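Local coordinates for SusD-like carbohydrate binding protein (Bacteroides vulgatus, PDB 3LEW) that probably binds carbohydrate at the outer membrane, as a SusD-family protein thought to take part in nutrient capture, at residues A[304-309]-A[324-329]; A[273-278]-A[328-333]; A[59-64]-A[283-288]. One frame throughout, in Å; residues are numbered along the deposited sequence.

Contact 1 (A[304-309]-A[324-329])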
loop_
_atom_site.group_PDB
_atom_site.type_symbol
_atom_site.label_atom_id
_atom_site.label_comp_id
_atom_site.label_asym_id
_atom_site.label_seq_id
_atom_site.Cartn_x
_atom_site.Cartn_y
_atom_site.Cartn_z
ATOM N N GLU A 304 6.284 14.083 16.904
ATOM C CA GLU A 304 5.290 14.980 17.529
ATOM C C GLU A 304 3.861 14.535 17.261
ATOM O O GLU A 304 2.927 14.900 17.982
ATOM C CB GLU A 304 5.419 16.417 16.949
ATOM C CG GLU A 304 6.844 17.004 16.968
ATOM C CD GLU A 304 6.918 18.451 16.476
ATOM O OE1 GLU A 304 5.922 18.986 15.971
ATOM O OE2 GLU A 304 7.986 19.049 16.585
HETATM N N MSE A 305 3.683 13.813 16.148
HETATM C CA MSE A 305 2.364 13.358 15.675
HETATM C C MSE A 305 1.895 12.057 16.376
HETATM O O MSE A 305 0.766 11.583 16.153
HETATM C CB MSE A 305 2.397 13.180 14.156
HETATM C CG MSE A 305 2.656 14.525 13.498
HETATM SE SE MSE A 305 3.250 14.364 11.676
HETATM C CE MSE A 305 1.940 13.257 11.101
ATOM N N LEU A 306 2.771 11.505 17.201
ATOM C CA LEU A 306 2.533 10.254 17.929
ATOM C C LEU A 306 2.354 10.604 19.421
ATOM O O LEU A 306 3.251 11.119 20.068
ATOM C CB LEU A 306 3.695 9.290 17.751
ATOM C CG LEU A 306 4.059 8.999 16.300
ATOM C CD1 LEU A 306 5.381 8.184 16.241
ATOM C CD2 LEU A 306 2.914 8.292 15.575
ATOM N N PHE A 307 1.166 10.353 19.951
ATOM C CA PHE A 307 0.876 10.730 21.320
ATOM C C PHE A 307 -0.243 9.887 21.903
ATOM O O PHE A 307 -1.096 9.408 21.185
ATOM C CB PHE A 307 0.474 12.214 21.405
ATOM C CG PHE A 307 -0.623 12.599 20.446
ATOM C CD1 PHE A 307 -1.965 12.474 20.822
ATOM C CD2 PHE A 307 -0.328 13.039 19.178
ATOM C CE1 PHE A 307 -2.973 12.809 19.968
ATOM C CE2 PHE A 307 -1.348 13.367 18.284
ATOM C CZ PHE A 307 -2.678 13.237 18.697
ATOM N N TRP A 308 -0.214 9.730 23.228
ATOM C CA TRP A 308 -1.300 9.057 23.954
ATOM C C TRP A 308 -2.565 9.878 23.901
ATOM O O TRP A 308 -2.535 11.104 24.077
ATOM C CB TRP A 308 -0.927 8.887 25.428
ATOM C CG TRP A 308 0.277 8.057 25.705
ATOM C CD1 TRP A 308 1.447 8.489 26.262
ATOM C CD2 TRP A 308 0.438 6.639 25.476
ATOM N NE1 TRP A 308 2.328 7.441 26.374
ATOM C CE2 TRP A 308 1.742 6.296 25.892
ATOM C CE3 TRP A 308 -0.383 5.644 24.948
ATOM C CZ2 TRP A 308 2.228 5.004 25.824
ATOM C CZ3 TRP A 308 0.095 4.356 24.874
ATOM C CH2 TRP A 308 1.404 4.047 25.302
ATOM N N ALA A 309 -3.691 9.217 23.736
ATOM C CA ALA A 309 -4.975 9.872 23.876
ATOM C C ALA A 309 -6.033 8.833 24.151
ATOM O O ALA A 309 -5.922 7.654 23.739
ATOM C CB ALA A 309 -5.351 10.705 22.569
HETATM N N MSE A 324 -1.768 4.787 21.759
HETATM C CA MSE A 324 -0.901 5.712 21.043
HETATM C C MSE A 324 -1.563 6.022 19.689
HETATM O O MSE A 324 -1.828 5.113 18.910
HETATM C CB MSE A 324 0.513 5.119 20.923
HETATM C CG MSE A 324 1.561 6.038 20.221
HETATM SE SE MSE A 324 2.248 7.437 21.330
HETATM C CE MSE A 324 3.284 6.329 22.502
ATOM N N ARG A 325 -1.836 7.287 19.453
ATOM C CA ARG A 325 -2.464 7.747 18.238
ATOM C C ARG A 325 -1.455 8.372 17.324
ATOM O O ARG A 325 -0.420 8.861 17.754
ATOM C CB ARG A 325 -3.523 8.818 18.553
ATOM C CG ARG A 325 -4.434 8.539 19.694
ATOM C CD ARG A 325 -5.237 7.260 19.520
ATOM N NE ARG A 325 -5.944 6.992 20.770
ATOM C CZ ARG A 325 -6.992 6.169 20.893
ATOM N NH1 ARG A 325 -7.453 5.471 19.865
ATOM N NH2 ARG A 325 -7.516 5.971 22.070
ATOM N N ASN A 326 -1.763 8.333 16.018
ATOM C CA ASN A 326 -1.047 9.090 15.020
ATOM C C ASN A 326 -2.011 10.139 14.429
ATOM O O ASN A 326 -3.048 9.774 13.903
ATOM C CB ASN A 326 -0.526 8.149 13.907
ATOM C CG ASN A 326 0.603 8.750 13.103
ATOM O OD1 ASN A 326 0.785 10.010 13.051
ATOM N ND2 ASN A 326 1.390 7.870 12.460
ATOM N N SER A 327 -1.682 11.429 14.560
ATOM C CA SER A 327 -2.474 12.475 13.907
ATOM C C SER A 327 -2.319 12.455 12.363
ATOM O O SER A 327 -2.966 13.255 11.654
ATOM C CB SER A 327 -2.119 13.837 14.487
ATOM O OG SER A 327 -0.772 14.160 14.198
ATOM N N LYS A 328 -1.513 11.542 11.828
ATOM C CA LYS A 328 -1.176 11.549 10.382
ATOM C C LYS A 328 -2.402 11.616 9.465
ATOM O O LYS A 328 -2.480 12.496 8.593
ATOM C CB LYS A 328 -0.327 10.316 10.039
ATOM C CG LYS A 328 0.212 10.268 8.632
ATOM C CD LYS A 328 1.199 9.130 8.463
ATOM C CE LYS A 328 1.680 9.038 7.048
ATOM N NZ LYS A 328 2.701 7.976 6.815
ATOM N N PHE A 329 -3.341 10.687 9.660
ATOM C CA PHE A 329 -4.536 10.581 8.818
ATOM C C PHE A 329 -5.738 11.144 9.580
ATOM O O PHE A 329 -6.042 10.696 10.706
ATOM C CB PHE A 329 -4.849 9.150 8.464
ATOM C CG PHE A 329 -3.820 8.496 7.630
ATOM C CD1 PHE A 329 -3.859 8.623 6.271
ATOM C CD2 PHE A 329 -2.825 7.725 8.218
ATOM C CE1 PHE A 329 -2.901 8.007 5.459
ATOM C CE2 PHE A 329 -1.883 7.085 7.442
ATOM C CZ PHE A 329 -1.932 7.240 6.035
#

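Contact 2 (A[273-278]-A[328-333])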
loop_
_atom_site.group_PDB
_atom_site.type_symbol
_atom_site.label_atom_id
_atom_site.label_comp_id
_atom_site.label_asym_id
_atom_site.label_seq_id
_atom_site.Cartn_x
_atom_site.Cartn_y
_atom_site.Cartn_z
ATOM N N TYR A 273 -11.219 3.918 10.162
ATOM C CA TYR A 273 -10.163 3.035 10.706
ATOM C C TYR A 273 -8.882 3.839 10.983
ATOM O O TYR A 273 -8.255 3.715 12.067
ATOM C CB TYR A 273 -9.897 1.846 9.738
ATOM C CG TYR A 273 -11.187 1.140 9.338
ATOM C CD1 TYR A 273 -11.951 0.492 10.287
ATOM C CD2 TYR A 273 -11.635 1.127 8.004
ATOM C CE1 TYR A 273 -13.146 -0.116 9.980
ATOM C CE2 TYR A 273 -12.834 0.524 7.670
ATOM C CZ TYR A 273 -13.602 -0.085 8.649
ATOM O OH TYR A 273 -14.803 -0.695 8.352
ATOM N N LEU A 274 -8.490 4.646 10.010
ATOM C CA LEU A 274 -7.191 5.365 10.052
ATOM C C LEU A 274 -7.171 6.609 10.937
ATOM O O LEU A 274 -6.112 6.977 11.442
ATOM C CB LEU A 274 -6.745 5.786 8.667
ATOM C CG LEU A 274 -6.479 4.706 7.632
ATOM C CD1 LEU A 274 -6.144 5.342 6.318
ATOM C CD2 LEU A 274 -5.331 3.808 8.147
ATOM N N ASP A 275 -8.313 7.262 11.094
ATOM C CA ASP A 275 -8.395 8.488 11.890
ATOM C C ASP A 275 -8.700 8.069 13.312
ATOM O O ASP A 275 -9.796 7.575 13.608
ATOM C CB ASP A 275 -9.480 9.418 11.323
ATOM C CG ASP A 275 -9.565 10.730 12.040
ATOM O OD1 ASP A 275 -9.196 10.803 13.232
ATOM O OD2 ASP A 275 -10.088 11.702 11.437
ATOM N N THR A 276 -7.709 8.246 14.181
ATOM C CA THR A 276 -7.795 7.852 15.584
ATOM C C THR A 276 -7.906 9.073 16.490
ATOM O O THR A 276 -7.789 8.961 17.719
ATOM C CB THR A 276 -6.586 7.013 15.998
ATOM O OG1 THR A 276 -5.360 7.742 15.745
ATOM C CG2 THR A 276 -6.571 5.681 15.202
ATOM N N THR A 277 -8.105 10.239 15.877
ATOM C CA THR A 277 -8.098 11.504 16.629
ATOM C C THR A 277 -9.314 12.434 16.449
ATOM O O THR A 277 -9.610 13.241 17.341
ATOM C CB THR A 277 -6.794 12.302 16.402
ATOM O OG1 THR A 277 -6.699 12.718 15.034
ATOM C CG2 THR A 277 -5.540 11.510 16.828
ATOM N N THR A 278 -9.989 12.402 15.288
ATOM C CA THR A 278 -11.147 13.263 15.082
ATOM C C THR A 278 -12.411 12.747 15.799
ATOM O O THR A 278 -12.821 11.603 15.610
ATOM C CB THR A 278 -11.503 13.427 13.574
ATOM O OG1 THR A 278 -10.313 13.781 12.858
ATOM C CG2 THR A 278 -12.594 14.494 13.373
ATOM N N LYS A 328 -1.513 11.542 11.828
ATOM C CA LYS A 328 -1.176 11.549 10.382
ATOM C C LYS A 328 -2.402 11.616 9.465
ATOM O O LYS A 328 -2.480 12.496 8.593
ATOM C CB LYS A 328 -0.327 10.316 10.039
ATOM C CG LYS A 328 0.212 10.268 8.632
ATOM C CD LYS A 328 1.199 9.130 8.463
ATOM C CE LYS A 328 1.680 9.038 7.048
ATOM N NZ LYS A 328 2.701 7.976 6.815
ATOM N N PHE A 329 -3.341 10.687 9.660
ATOM C CA PHE A 329 -4.536 10.581 8.818
ATOM C C PHE A 329 -5.738 11.144 9.580
ATOM O O PHE A 329 -6.042 10.696 10.706
ATOM C CB PHE A 329 -4.849 9.150 8.464
ATOM C CG PHE A 329 -3.820 8.496 7.630
ATOM C CD1 PHE A 329 -3.859 8.623 6.271
ATOM C CD2 PHE A 329 -2.825 7.725 8.218
ATOM C CE1 PHE A 329 -2.901 8.007 5.459
ATOM C CE2 PHE A 329 -1.883 7.085 7.442
ATOM C CZ PHE A 329 -1.932 7.240 6.035
ATOM N N ARG A 330 -6.367 12.167 9.004
ATOM C CA ARG A 330 -7.617 12.680 9.520
ATOM C C ARG A 330 -8.622 12.934 8.432
ATOM O O ARG A 330 -8.256 13.319 7.374
ATOM C CB ARG A 330 -7.395 13.973 10.295
ATOM C CG ARG A 330 -6.353 13.844 11.371
ATOM C CD ARG A 330 -6.195 15.112 12.216
ATOM N NE ARG A 330 -5.973 16.364 11.489
ATOM C CZ ARG A 330 -4.777 16.766 11.036
ATOM N NH1 ARG A 330 -3.689 16.000 11.203
ATOM N NH2 ARG A 330 -4.667 17.925 10.427
ATOM N N PHE A 331 -9.905 12.716 8.714
ATOM C CA PHE A 331 -10.946 13.126 7.787
ATOM C C PHE A 331 -10.740 14.582 7.372
ATOM O O PHE A 331 -10.406 15.454 8.180
ATOM C CB PHE A 331 -12.345 13.005 8.443
ATOM C CG PHE A 331 -12.963 11.617 8.359
ATOM C CD1 PHE A 331 -13.631 11.220 7.215
ATOM C CD2 PHE A 331 -12.901 10.717 9.442
ATOM C CE1 PHE A 331 -14.211 9.977 7.140
ATOM C CE2 PHE A 331 -13.463 9.478 9.353
ATOM C CZ PHE A 331 -14.149 9.114 8.215
ATOM N N ARG A 332 -10.941 14.844 6.095
ATOM C CA ARG A 332 -10.952 16.214 5.577
ATOM C C ARG A 332 -12.239 16.917 5.947
ATOM O O ARG A 332 -12.226 18.040 6.464
ATOM C CB ARG A 332 -10.717 16.233 4.071
ATOM C CG ARG A 332 -10.616 17.643 3.529
ATOM C CD ARG A 332 -10.307 17.633 2.057
ATOM N NE ARG A 332 -11.513 17.362 1.244
ATOM C CZ ARG A 332 -11.712 16.280 0.493
ATOM N NH1 ARG A 332 -10.845 15.317 0.465
ATOM N NH2 ARG A 332 -12.797 16.163 -0.240
ATOM N N ASP A 333 -13.365 16.235 5.738
ATOM C CA ASP A 333 -14.693 16.776 6.040
ATOM C C ASP A 333 -15.362 15.736 6.935
ATOM O O ASP A 333 -15.765 14.689 6.459
ATOM C CB ASP A 333 -15.468 16.985 4.718
ATOM C CG ASP A 333 -16.857 17.557 4.921
ATOM O OD1 ASP A 333 -17.389 17.494 6.070
ATOM O OD2 ASP A 333 -17.421 18.063 3.902
HETATM O O HOH W 1 -3.555 8.282 11.716
HETATM O O HOH W 2 -5.694 10.518 13.425
HETATM O O HOH W 3 -10.638 15.822 10.950
#

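Contact 3 (A[59-64]-A[283-288])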
loop_
_atom_site.group_PDB
_atom_site.type_symbol
_atom_site.label_atom_id
_atom_site.label_comp_id
_atom_site.label_asym_id
_atom_site.label_seq_id
_atom_site.Cartn_x
_atom_site.Cartn_y
_atom_site.Cartn_z
ATOM N N VAL A 59 1.600 -1.316 14.001
ATOM C CA VAL A 59 0.181 -0.964 14.164
ATOM C C VAL A 59 -0.451 -1.924 15.156
ATOM O O VAL A 59 -0.228 -3.132 15.066
ATOM C CB VAL A 59 -0.553 -1.019 12.787
ATOM C CG1 VAL A 59 -2.091 -0.875 12.921
ATOM C CG2 VAL A 59 0.034 0.057 11.832
ATOM N N VAL A 60 -1.185 -1.361 16.118
ATOM C CA VAL A 60 -2.013 -2.060 17.084
ATOM C C VAL A 60 -3.487 -1.776 16.768
ATOM O O VAL A 60 -3.881 -0.589 16.781
ATOM C CB VAL A 60 -1.734 -1.493 18.520
ATOM C CG1 VAL A 60 -2.569 -2.195 19.573
ATOM C CG2 VAL A 60 -0.222 -1.550 18.881
ATOM N N LEU A 61 -4.285 -2.810 16.565
ATOM C CA LEU A 61 -5.715 -2.669 16.346
ATOM C C LEU A 61 -6.468 -2.707 17.685
ATOM O O LEU A 61 -6.177 -3.528 18.576
ATOM C CB LEU A 61 -6.233 -3.742 15.390
ATOM C CG LEU A 61 -6.278 -3.398 13.906
ATOM C CD1 LEU A 61 -7.359 -2.374 13.541
ATOM C CD2 LEU A 61 -4.871 -2.921 13.358
ATOM N N ASN A 62 -7.450 -1.818 17.822
ATOM C CA ASN A 62 -8.408 -1.966 18.904
ATOM C C ASN A 62 -9.428 -3.062 18.562
ATOM O O ASN A 62 -9.267 -3.833 17.599
ATOM C CB ASN A 62 -9.000 -0.582 19.369
ATOM C CG ASN A 62 -9.969 0.018 18.376
ATOM O OD1 ASN A 62 -10.446 -0.689 17.482
ATOM N ND2 ASN A 62 -10.277 1.320 18.525
ATOM N N SER A 63 -10.470 -3.139 19.361
ATOM C CA SER A 63 -11.501 -4.160 19.350
ATOM C C SER A 63 -12.681 -3.829 18.440
ATOM O O SER A 63 -13.677 -4.565 18.433
ATOM C CB SER A 63 -12.079 -4.271 20.774
ATOM O OG SER A 63 -12.888 -3.145 21.116
ATOM N N LYS A 64 -12.636 -2.678 17.781
ATOM C CA LYS A 64 -13.780 -2.257 17.012
ATOM C C LYS A 64 -13.886 -3.055 15.714
ATOM O O LYS A 64 -13.003 -3.819 15.306
ATOM C CB LYS A 64 -13.734 -0.774 16.722
ATOM C CG LYS A 64 -13.723 0.117 17.927
ATOM C CD LYS A 64 -15.050 0.122 18.636
ATOM C CE LYS A 64 -14.953 1.001 19.844
ATOM N NZ LYS A 64 -16.173 0.986 20.662
ATOM N N TYR A 283 -14.442 4.161 14.339
ATOM C CA TYR A 283 -13.729 2.986 14.870
ATOM C C TYR A 283 -12.332 3.285 15.437
ATOM O O TYR A 283 -11.859 2.571 16.343
ATOM C CB TYR A 283 -13.623 1.872 13.802
ATOM C CG TYR A 283 -14.930 1.582 13.116
ATOM C CD1 TYR A 283 -16.026 1.122 13.848
ATOM C CD2 TYR A 283 -15.100 1.821 11.751
ATOM C CE1 TYR A 283 -17.238 0.895 13.249
ATOM C CE2 TYR A 283 -16.290 1.588 11.139
ATOM C CZ TYR A 283 -17.369 1.134 11.880
ATOM O OH TYR A 283 -18.593 0.933 11.262
ATOM N N TYR A 284 -11.712 4.363 14.962
ATOM C CA TYR A 284 -10.428 4.857 15.499
ATOM C C TYR A 284 -9.491 3.694 15.861
ATOM O O TYR A 284 -8.947 3.640 16.966
ATOM C CB TYR A 284 -10.660 5.787 16.712
ATOM C CG TYR A 284 -11.797 5.413 17.598
ATOM C CD1 TYR A 284 -13.085 5.834 17.321
ATOM C CD2 TYR A 284 -11.593 4.628 18.745
ATOM C CE1 TYR A 284 -14.166 5.471 18.129
ATOM C CE2 TYR A 284 -12.663 4.260 19.548
ATOM C CZ TYR A 284 -13.932 4.690 19.250
ATOM O OH TYR A 284 -15.004 4.375 20.095
ATOM N N SER A 285 -9.297 2.777 14.926
ATOM C CA SER A 285 -8.780 1.439 15.284
ATOM C C SER A 285 -7.307 1.199 14.957
ATOM O O SER A 285 -6.683 0.341 15.591
ATOM C CB SER A 285 -9.620 0.364 14.611
ATOM O OG SER A 285 -9.664 0.567 13.194
ATOM N N PHE A 286 -6.781 1.946 13.990
ATOM C CA PHE A 286 -5.352 1.836 13.563
ATOM C C PHE A 286 -4.453 2.638 14.486
ATOM O O PHE A 286 -4.033 3.745 14.174
ATOM C CB PHE A 286 -5.189 2.222 12.086
ATOM C CG PHE A 286 -5.444 1.085 11.142
ATOM C CD1 PHE A 286 -6.695 0.499 11.063
ATOM C CD2 PHE A 286 -4.433 0.546 10.396
ATOM C CE1 PHE A 286 -6.958 -0.608 10.209
ATOM C CE2 PHE A 286 -4.692 -0.554 9.553
ATOM C CZ PHE A 286 -5.940 -1.110 9.472
ATOM N N ASN A 287 -4.184 2.066 15.662
ATOM C CA ASN A 287 -3.396 2.754 16.643
ATOM C C ASN A 287 -1.938 2.341 16.478
ATOM O O ASN A 287 -1.603 1.452 15.661
ATOM C CB ASN A 287 -3.966 2.490 18.000
ATOM C CG ASN A 287 -5.356 3.096 18.142
ATOM O OD1 ASN A 287 -5.481 4.311 18.243
ATOM N ND2 ASN A 287 -6.397 2.252 18.108
ATOM N N VAL A 288 -1.094 2.983 17.248
ATOM C CA VAL A 288 0.342 2.892 17.011
ATOM C C VAL A 288 0.993 1.976 18.062
ATOM O O VAL A 288 0.673 2.053 19.241
ATOM C CB VAL A 288 0.976 4.287 17.043
ATOM C CG1 VAL A 288 2.485 4.201 16.740
ATOM C CG2 VAL A 288 0.262 5.238 16.096
#

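Contact 1 (A[304-309]-A[324-329])
Phe307 and Arg325 form the hydrogen-bonded pair at the middle of this contact, exchanging two backbone bonds: Arg325 N gives to Phe307 O at 2.8 Å and Phe307 N to Arg325 O. A third, from Ser327 N to Met305 O at 2.9 Å, carries the pairing past the end of strand 324-326. Leu306 with Asn326 and Trp308 with Met324 are the flanking non-hydrogen-bonded pairs. The short strand axes approach to 4.4 Å at 129°, well off exact antiparallel. This pairing makes a beta hairpin of strands 306-309 and 321-326, and strand 306-309 is one of the two outer strands of a four-stranded mixed sheet.

Polar side-chain bonding centres on one backbone oxygen. Arg325 grips Ala309 O side-on, with NH2 at 2.9 Å and NE at 3.0 Å; the oxygen lies in the guanidinium plane, but both nitrogens approach from one face of the carbonyl. Two donors on one acceptor fix the rotation of the guanidinium, and a salt bridge from NH2 to Asp311 adds to the hold. On the strand's other face, Asn326 OD1 takes the N-H of Lys328 in an Asx turn that bends the chain as the strand ends.

In the conformer described, selenomethionine Met324 makes a CH-pi contact through CE over one face of Trp308, 3.9 Å from the six-membered-ring centroid and 18° off the normal, while SE, more distant above the five-membered ring, makes a Met-aromatic contact. Bends at chi2 and chi3 fold the Met324 chain back over the indole.

Van der Waals packing continues along the strands. Leu306 CD2 lies against the Asn326 amide, 3.4 Å from Asn326 CG, and selenomethionine Met305 places CE 3.6 Å from Lys328 CA. Ser327 CB comes to the edge of the Phe307 ring.

Contact 2 (A[273-278]-A[328-333])
Asp275, the first residue to leave helical backbone angles after helix 271-274, brings its CA to 4.9 Å from Arg330 CA, and its CA-H points at Phe329 O (CA to O 3.4 Å, 149° at the hydrogen). The Asp275 carboxylate carries the polar part of the contact, each oxygen taking two donors. OD2 accepts Phe331 N at 2.9 Å on its anti side, tilted out of the carboxylate plane, and the Thr278 hydroxyl OG1 on its syn lone pair. OD1 receives the backbone N-H groups of Thr277 and Thr278, the latter nearly straight at 176°, which defines an Asx turn and an Asx motif. With CG anti to the backbone N (chi1 -177°), the carboxylate faces both its own loop and the opposing chain; four bonds would fix its rotation and probably favour the ionised form.

Leu274 supplies the apolar part: CD1 stands over one face of the Phe329 ring, 4.2 Å from its centroid. Two waters bridge the segments further, one joining Thr276 N and the Thr277 hydroxyl to Phe329 O, another joining the Thr278 hydroxyl to Phe331 O. Arg330 lays CB and CD against the threonine hydroxyls, while its guanidinium leads away to Lys243 O and Ser327 O.

The contact thus fastens the turn after helix 271-274 to the loop between strands 321-326 and 341-345, with strand 286-288 packed against Leu274 and Thr276.

Contact 3 (A[59-64]-A[283-288])
Val60 N donates to Asn287 O at 2.9 Å and 156°, and Asn287 N returns a bond to Val60 O at the same length, though more bent. Asn62 N continues the backbone pairing, meeting a lone pair of Ser285 O at 3.2 Å.

Asn62 ties its own turn to the facing chain with both ends of its amide. Its ND2 donates to Tyr283 O at 3.0 Å, close to straight at 167°, with the acceptor near the amide plane. Its OD1 accepts Lys64 N at 3.0 Å, closing an Asx turn. CG lies between the backbone N and the carbonyl carbon, which directs the amide across to Tyr283 while OD1 turns back to Lys64. Within 283-288, Asn287 ND2 bonds to Tyr284 O and steadies that loop.

On the face bearing Leu61 and Phe286, Leu61 CD2 sits squarely above the phenyl centre, 4.3 Å from the centroid and 4° off the normal. Val59 CG1 touches the same ring obliquely, 3.7 Å from Phe286 CD2. At the outer end, Lys64 runs its aliphatic chain past Tyr283 and brings CE to the Tyr284 phenol.

Phe286 centres an inverse gamma turn, so strand 286-288 starts from a tight bend. The motif is a small two-stranded antiparallel sheet of strands 59-61 and 286-288, joining sequence-distant parts of this SusD-family fold, whose regular structure is mostly helix.

From the N terminus, strand 59-61 waits more than 200 residues, about half of them helical, for its partner: contact 3 closes that long loop at 283-288. Contact 2 opens before this, at 273-278, and closes after it, at 328-333, so the two cross. Contact 1, a hairpin between 304-309 and 324-329, begins once contact 3 is complete; it lies within the span of contact 2 until their last segments overlap at Lys328 and Phe329. Tyr273 O approaches Phe286 N and Met324 O approaches Val288 N, probable hydrogen bonds connecting the short helix 271-274, the two-stranded sheet and the four-stranded mixed sheet on one side of the chain's centre.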